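Local coordinates for protein neuraminidase (Influenza A virus, PDB 4K3Y) that forms the tetrameric beta-propeller head of a neuraminidase-like surface protein of a bat influenza A virus, with a role that remains uncertain, at residues D216-F221 against D254-E259; L237-D242 against S274-I279. All coordinates share one frame; numbering follows the deposited sequence.

In the fold
Both contacts involve the long connection between strands 230-233 and 268-269, which joins two neighbouring four-stranded sheets of the beta-propeller. In contact 1 its later part, 254-259, meets the calcium-bearing loop between strands 205-211 and 221-224; in contact 2 its earlier part, 237-242, lies against strand 273-279 of the next sheet. Contact 1 is partly buried and loop to loop, held by the Asp216 carboxylate, one backbone hydrogen bond and one lysine. Contact 2 is buried and loop to strand, dominated by a stacked arginine and aliphatic packing. Their centres are about 11 Å apart, and they meet where Lys218 packs on Leu240 and Ala217 O probably accepts from Asp242 N.

Contact 1. Residues D216-F221 against D254-E259; sequences DAKRPF and DKTTTE. With CA (calcium ion), chain M.
Next to the calcium site of the propeller head, an Asx turn at Asp216 ties the loop 216-221 to Thr256 of the neighbouring connection. Asp216 OD1 accepts from Lys218 N at 2.9 Å, which closes the turn, and from Thr256 N at 3.0 Å, which joins the two loops. The donors come from opposite faces of the carboxylate, well out of its plane. Asp216 carries its CG anti to the backbone N (chi1 -167°), a rotation that brings OD1 to Thr256. Aspartate suits the place because its short side chain can serve its own turn and a second loop with one oxygen. A backbone-to-backbone bond runs from Ala217 N to Thr256 O at 2.9 Å, so Thr256 is gripped through both N-H and carbonyl, while the small CB of Ala217 packs against the carbonyl oxygens of Thr256 and Thr258. Lys218 runs extended past Thr256 OG1, crossing that side chain at about a right angle, and its NZ reaches Asp254 O at 2.8 Å; Pro235 O is a second acceptor. Thr256 OG1 is bonded to Tyr252 OH. Lys255 lays CB and CG over the face of the Asp216 carboxylate that Thr256 N also approaches, but its NZ stays 6.2 Å from Asp216 OD2, too far for a salt bridge. Asp216 O binds calcium at 2.9 Å, together with Asn212 O and Gly262 O. The metal takes the backbone carbonyl and leaves the carboxylate to the loops. Glu234 OE2 lies close to OD2, a like charge that may raise the pair's proton affinity, partly offset by the N-H groups on OD1.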
loop_
_atom_site.group_PDB
_atom_site.type_symbol
_atom_site.label_atom_id
_atom_site.label_comp_id
_atom_site.label_asym_id
_atom_site.label_seq_id
_atom_site.Cartn_x
_atom_site.Cartn_y
_atom_site.Cartn_z
ATOM N N ASP C 216 43.985 15.897 -2.889
ATOM C CA ASP C 216 43.392 17.066 -2.229
ATOM C C ASP C 216 42.549 16.687 -1.026
ATOM O O ASP C 216 41.620 15.908 -1.164
ATOM C CB ASP C 216 42.497 17.850 -3.200
ATOM C CG ASP C 216 42.119 19.225 -2.660
ATOM O OD1 ASP C 216 42.659 19.618 -1.592
ATOM O OD2 ASP C 216 41.307 19.922 -3.314
ATOM N N ALA C 217 42.853 17.272 0.132
ATOM C CA ALA C 217 42.071 17.082 1.361
ATOM C C ALA C 217 40.965 18.122 1.521
ATOM O O ALA C 217 40.152 18.030 2.450
ATOM C CB ALA C 217 42.968 17.120 2.580
ATOM N N LYS C 218 40.972 19.133 0.654
ATOM C CA LYS C 218 39.802 19.991 0.463
ATOM C C LYS C 218 38.897 19.329 -0.570
ATOM O O LYS C 218 39.227 18.269 -1.109
ATOM C CB LYS C 218 40.203 21.372 -0.050
ATOM C CG LYS C 218 41.018 22.235 0.893
ATOM C CD LYS C 218 41.323 23.545 0.178
ATOM C CE LYS C 218 42.450 24.343 0.795
ATOM N NZ LYS C 218 42.718 25.561 -0.028
ATOM N N ARG C 219 37.759 19.943 -0.862
ATOM C CA ARG C 219 36.848 19.343 -1.836
ATOM C C ARG C 219 36.763 20.164 -3.122
ATOM O O ARG C 219 36.676 21.388 -3.070
ATOM C CB ARG C 219 35.459 19.120 -1.220
ATOM C CG ARG C 219 35.453 18.207 0.017
ATOM C CD ARG C 219 34.044 17.992 0.552
ATOM N NE ARG C 219 33.970 16.886 1.505
ATOM C CZ ARG C 219 34.009 15.598 1.167
ATOM N NH1 ARG C 219 34.121 15.236 -0.104
ATOM N NH2 ARG C 219 33.942 14.663 2.105
ATOM N N PRO C 220 36.801 19.491 -4.287
ATOM C CA PRO C 220 36.647 20.220 -5.555
ATOM C C PRO C 220 35.203 20.683 -5.763
ATOM O O PRO C 220 34.270 20.055 -5.235
ATOM C CB PRO C 220 37.042 19.175 -6.609
ATOM C CG PRO C 220 36.761 17.842 -5.952
ATOM C CD PRO C 220 37.079 18.054 -4.494
ATOM N N PHE C 221 35.031 21.763 -6.525
ATOM C CA PHE C 221 33.720 22.372 -6.737
ATOM C C PHE C 221 33.405 22.630 -8.217
ATOM O O PHE C 221 34.287 22.986 -8.993
ATOM C CB PHE C 221 33.645 23.687 -5.974
ATOM C CG PHE C 221 32.251 24.120 -5.652
ATOM C CD1 PHE C 221 31.589 23.585 -4.558
ATOM C CD2 PHE C 221 31.600 25.068 -6.428
ATOM C CE1 PHE C 221 30.297 23.978 -4.240
ATOM C CE2 PHE C 221 30.303 25.470 -6.120
ATOM C CZ PHE C 221 29.652 24.922 -5.023
ATOM N N ASP C 254 44.544 26.945 -3.293
ATOM C CA ASP C 254 44.782 25.707 -4.034
ATOM C C ASP C 254 44.799 24.486 -3.126
ATOM O O ASP C 254 44.519 24.589 -1.927
ATOM C CB ASP C 254 46.056 25.769 -4.891
ATOM C CG ASP C 254 47.146 26.632 -4.276
ATOM O OD1 ASP C 254 47.075 26.918 -3.059
ATOM O OD2 ASP C 254 48.073 27.021 -5.024
ATOM N N LYS C 255 45.127 23.334 -3.709
ATOM C CA LYS C 255 44.901 22.053 -3.048
ATOM C C LYS C 255 45.693 21.909 -1.762
ATOM O O LYS C 255 46.800 22.449 -1.632
ATOM C CB LYS C 255 45.238 20.879 -3.978
ATOM C CG LYS C 255 44.414 20.779 -5.267
ATOM C CD LYS C 255 45.111 19.827 -6.253
ATOM C CE LYS C 255 44.394 19.740 -7.594
ATOM N NZ LYS C 255 44.635 20.918 -8.481
ATOM N N THR C 256 45.106 21.188 -0.808
ATOM C CA THR C 256 45.845 20.712 0.356
ATOM C C THR C 256 46.265 19.263 0.095
ATOM O O THR C 256 45.551 18.314 0.424
ATOM C CB THR C 256 45.004 20.813 1.625
ATOM O OG1 THR C 256 44.622 22.174 1.824
ATOM C CG2 THR C 256 45.792 20.326 2.834
ATOM N N THR C 257 47.430 19.101 -0.517
ATOM C CA THR C 257 47.834 17.801 -1.030
ATOM C C THR C 257 48.174 16.856 0.107
ATOM O O THR C 257 48.147 15.626 -0.042
ATOM C CB THR C 257 49.033 17.932 -1.986
ATOM O OG1 THR C 257 50.176 18.410 -1.260
ATOM C CG2 THR C 257 48.688 18.896 -3.140
ATOM N N THR C 258 48.486 17.455 1.247
ATOM C CA THR C 258 48.807 16.716 2.457
ATOM C C THR C 258 47.592 15.914 2.893
ATOM O O THR C 258 46.539 16.483 3.188
ATOM C CB THR C 258 49.201 17.675 3.599
ATOM O OG1 THR C 258 50.022 18.740 3.088
ATOM C CG2 THR C 258 49.917 16.918 4.710
ATOM N N GLU C 259 47.756 14.598 2.934
ATOM C CA GLU C 259 46.668 13.677 3.244
ATOM C C GLU C 259 45.489 13.777 2.266
ATOM O O GLU C 259 44.355 13.441 2.603
ATOM C CB GLU C 259 46.198 13.858 4.688
ATOM C CG GLU C 259 47.195 13.370 5.727
ATOM C CD GLU C 259 46.532 12.531 6.815
ATOM O OE1 GLU C 259 46.154 11.369 6.537
ATOM O OE2 GLU C 259 46.398 13.033 7.954
HETATM CA CA CA M . 41.106 13.403 0.122
#

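Contact 2. Residues L237-D242 against S274-I279; sequences LGFLGD and SWIGRI
Phe239 and Arg278 stack face to face where a loop of the beta-propeller leans on strand 273-279, one of the inner strands of an antiparallel four-stranded sheet. The guanidinium of Arg278 lies nearly flat on the ring, with centres 3.6 Å apart and planes at 14°, and its CZ sits over the ring face as a cation-pi contact. Arg278 attains this with CG between its backbone N and carbonyl carbon (chi1 84°) and a chain extended to NE, which lifts the flat group off the strand toward the loop. Phe239 meets it with CG anti to the backbone N, which swings the ring in toward the strand. Ile276 comes up at the edge of the same ring, its CB lying in the ring plane, and CD1 packs 3.7 Å from Phe239 CD2. That branch also reaches Leu237, whose CD2 is 4.2 Å from Ile276 CD1, so one methyl of this branched side chain touches two loop residues. Tyr291 meets the phenyl ring edge-to-face. Arginine suits this buried position because its flat group can stack while its N-H groups bond outward: Arg278 NH1 donates to Leu240 O at 3.1 Å, approaching from above the carbonyl plane, and salt bridges run from NH1 to Asp248 and from NE to Glu289. These partners fix the rotation of the guanidinium against the ring. Gly241 packs its CA 4.0 Å from Ile276 CG2. A water spans loop and strand, donating to Gly241 O at 2.7 Å and accepting from Ile279 N at 3.1 Å.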
loop_
_atom_site.group_PDB
_atom_site.type_symbol
_atom_site.label_atom_id
_atom_site.label_comp_id
_atom_site.label_asym_id
_atom_site.label_seq_id
_atom_site.Cartn_x
_atom_site.Cartn_y
_atom_site.Cartn_z
ATOM N N LEU C 237 39.455 27.956 1.676
ATOM C CA LEU C 237 39.280 27.852 3.123
ATOM C C LEU C 237 40.060 26.705 3.773
ATOM O O LEU C 237 39.955 25.539 3.376
ATOM C CB LEU C 237 37.792 27.746 3.462
ATOM C CG LEU C 237 37.086 29.035 3.898
ATOM C CD1 LEU C 237 37.629 30.245 3.168
ATOM C CD2 LEU C 237 35.597 28.916 3.658
ATOM N N GLY C 238 40.835 27.059 4.792
ATOM C CA GLY C 238 41.675 26.118 5.499
ATOM C C GLY C 238 40.907 25.172 6.400
ATOM O O GLY C 238 41.522 24.336 7.065
ATOM N N PHE C 239 39.577 25.307 6.430
ATOM C CA PHE C 239 38.688 24.348 7.115
ATOM C C PHE C 239 38.443 23.131 6.208
ATOM O O PHE C 239 37.566 23.141 5.337
ATOM C CB PHE C 239 37.362 25.017 7.474
ATOM C CG PHE C 239 36.480 24.199 8.389
ATOM C CD1 PHE C 239 36.811 24.036 9.726
ATOM C CD2 PHE C 239 35.289 23.633 7.922
ATOM C CE1 PHE C 239 35.992 23.306 10.587
ATOM C CE2 PHE C 239 34.468 22.895 8.777
ATOM C CZ PHE C 239 34.819 22.729 10.109
ATOM N N LEU C 240 39.226 22.084 6.427
ATOM C CA LEU C 240 39.335 20.996 5.469
ATOM C C LEU C 240 38.125 20.077 5.445
ATOM O O LEU C 240 37.817 19.412 6.441
ATOM C CB LEU C 240 40.604 20.188 5.751
ATOM C CG LEU C 240 41.893 20.997 5.638
ATOM C CD1 LEU C 240 43.108 20.088 5.731
ATOM C CD2 LEU C 240 41.902 21.791 4.340
ATOM N N GLY C 241 37.480 20.012 4.282
ATOM C CA GLY C 241 36.242 19.277 4.111
ATOM C C GLY C 241 36.309 17.758 4.020
ATOM O O GLY C 241 35.376 17.068 4.473
ATOM N N ASP C 242 37.378 17.216 3.434
ATOM C CA ASP C 242 37.429 15.769 3.215
ATOM C C ASP C 242 37.775 14.979 4.473
ATOM O O ASP C 242 38.197 15.533 5.501
ATOM C CB ASP C 242 38.413 15.393 2.094
ATOM C CG ASP C 242 37.895 14.273 1.223
ATOM O OD1 ASP C 242 37.239 13.368 1.796
ATOM O OD2 ASP C 242 38.119 14.327 -0.019
ATOM N N SER C 274 27.987 30.617 3.318
ATOM C CA SER C 274 28.520 29.338 2.881
ATOM C C SER C 274 28.655 28.349 4.027
ATOM O O SER C 274 28.675 28.723 5.198
ATOM C CB SER C 274 29.858 29.521 2.171
ATOM O OG SER C 274 29.659 29.975 0.845
ATOM N N TRP C 275 28.738 27.078 3.680
ATOM C CA TRP C 275 28.812 26.039 4.685
ATOM C C TRP C 275 29.784 24.956 4.250
ATOM O O TRP C 275 29.888 24.633 3.058
ATOM C CB TRP C 275 27.438 25.392 4.884
ATOM C CG TRP C 275 26.314 26.311 5.291
ATOM C CD1 TRP C 275 25.467 26.992 4.457
ATOM C CD2 TRP C 275 25.870 26.593 6.633
ATOM N NE1 TRP C 275 24.540 27.697 5.196
ATOM C CE2 TRP C 275 24.764 27.469 6.532
ATOM C CE3 TRP C 275 26.305 26.197 7.908
ATOM C CZ2 TRP C 275 24.090 27.964 7.660
ATOM C CZ3 TRP C 275 25.630 26.688 9.031
ATOM C CH2 TRP C 275 24.535 27.562 8.895
ATOM N N ILE C 276 30.491 24.397 5.224
ATOM C CA ILE C 276 31.247 23.179 5.012
ATOM C C ILE C 276 30.809 22.164 6.047
ATOM O O ILE C 276 30.911 22.421 7.251
ATOM C CB ILE C 276 32.731 23.400 5.190
ATOM C CG1 ILE C 276 33.223 24.453 4.200
ATOM C CG2 ILE C 276 33.469 22.082 4.994
ATOM C CD1 ILE C 276 34.626 24.864 4.446
ATOM N N GLY C 277 30.304 21.024 5.580
ATOM C CA GLY C 277 29.990 19.931 6.474
ATOM C C GLY C 277 31.098 18.906 6.442
ATOM O O GLY C 277 31.545 18.495 5.368
ATOM N N ARG C 278 31.547 18.479 7.614
ATOM C CA ARG C 278 32.539 17.418 7.659
ATOM C C ARG C 278 32.424 16.549 8.893
ATOM O O ARG C 278 31.683 16.854 9.836
ATOM C CB ARG C 278 33.949 17.995 7.583
ATOM C CG ARG C 278 34.468 18.442 8.924
ATOM C CD ARG C 278 35.599 19.421 8.754
ATOM N NE ARG C 278 36.152 19.768 10.051
ATOM C CZ ARG C 278 37.285 20.429 10.227
ATOM N NH1 ARG C 278 37.989 20.826 9.179
ATOM N NH2 ARG C 278 37.698 20.699 11.458
ATOM N N ILE C 279 33.170 15.452 8.843
ATOM C CA ILE C 279 33.311 14.517 9.939
ATOM C C ILE C 279 34.307 15.090 10.952
ATOM O O ILE C 279 35.377 15.575 10.575
ATOM C CB ILE C 279 33.810 13.186 9.383
ATOM C CG1 ILE C 279 32.789 12.682 8.357
ATOM C CG2 ILE C 279 34.072 12.187 10.505
ATOM C CD1 ILE C 279 32.939 11.222 7.936
HETATM O O HOH W 1 34.734 15.092 6.190
#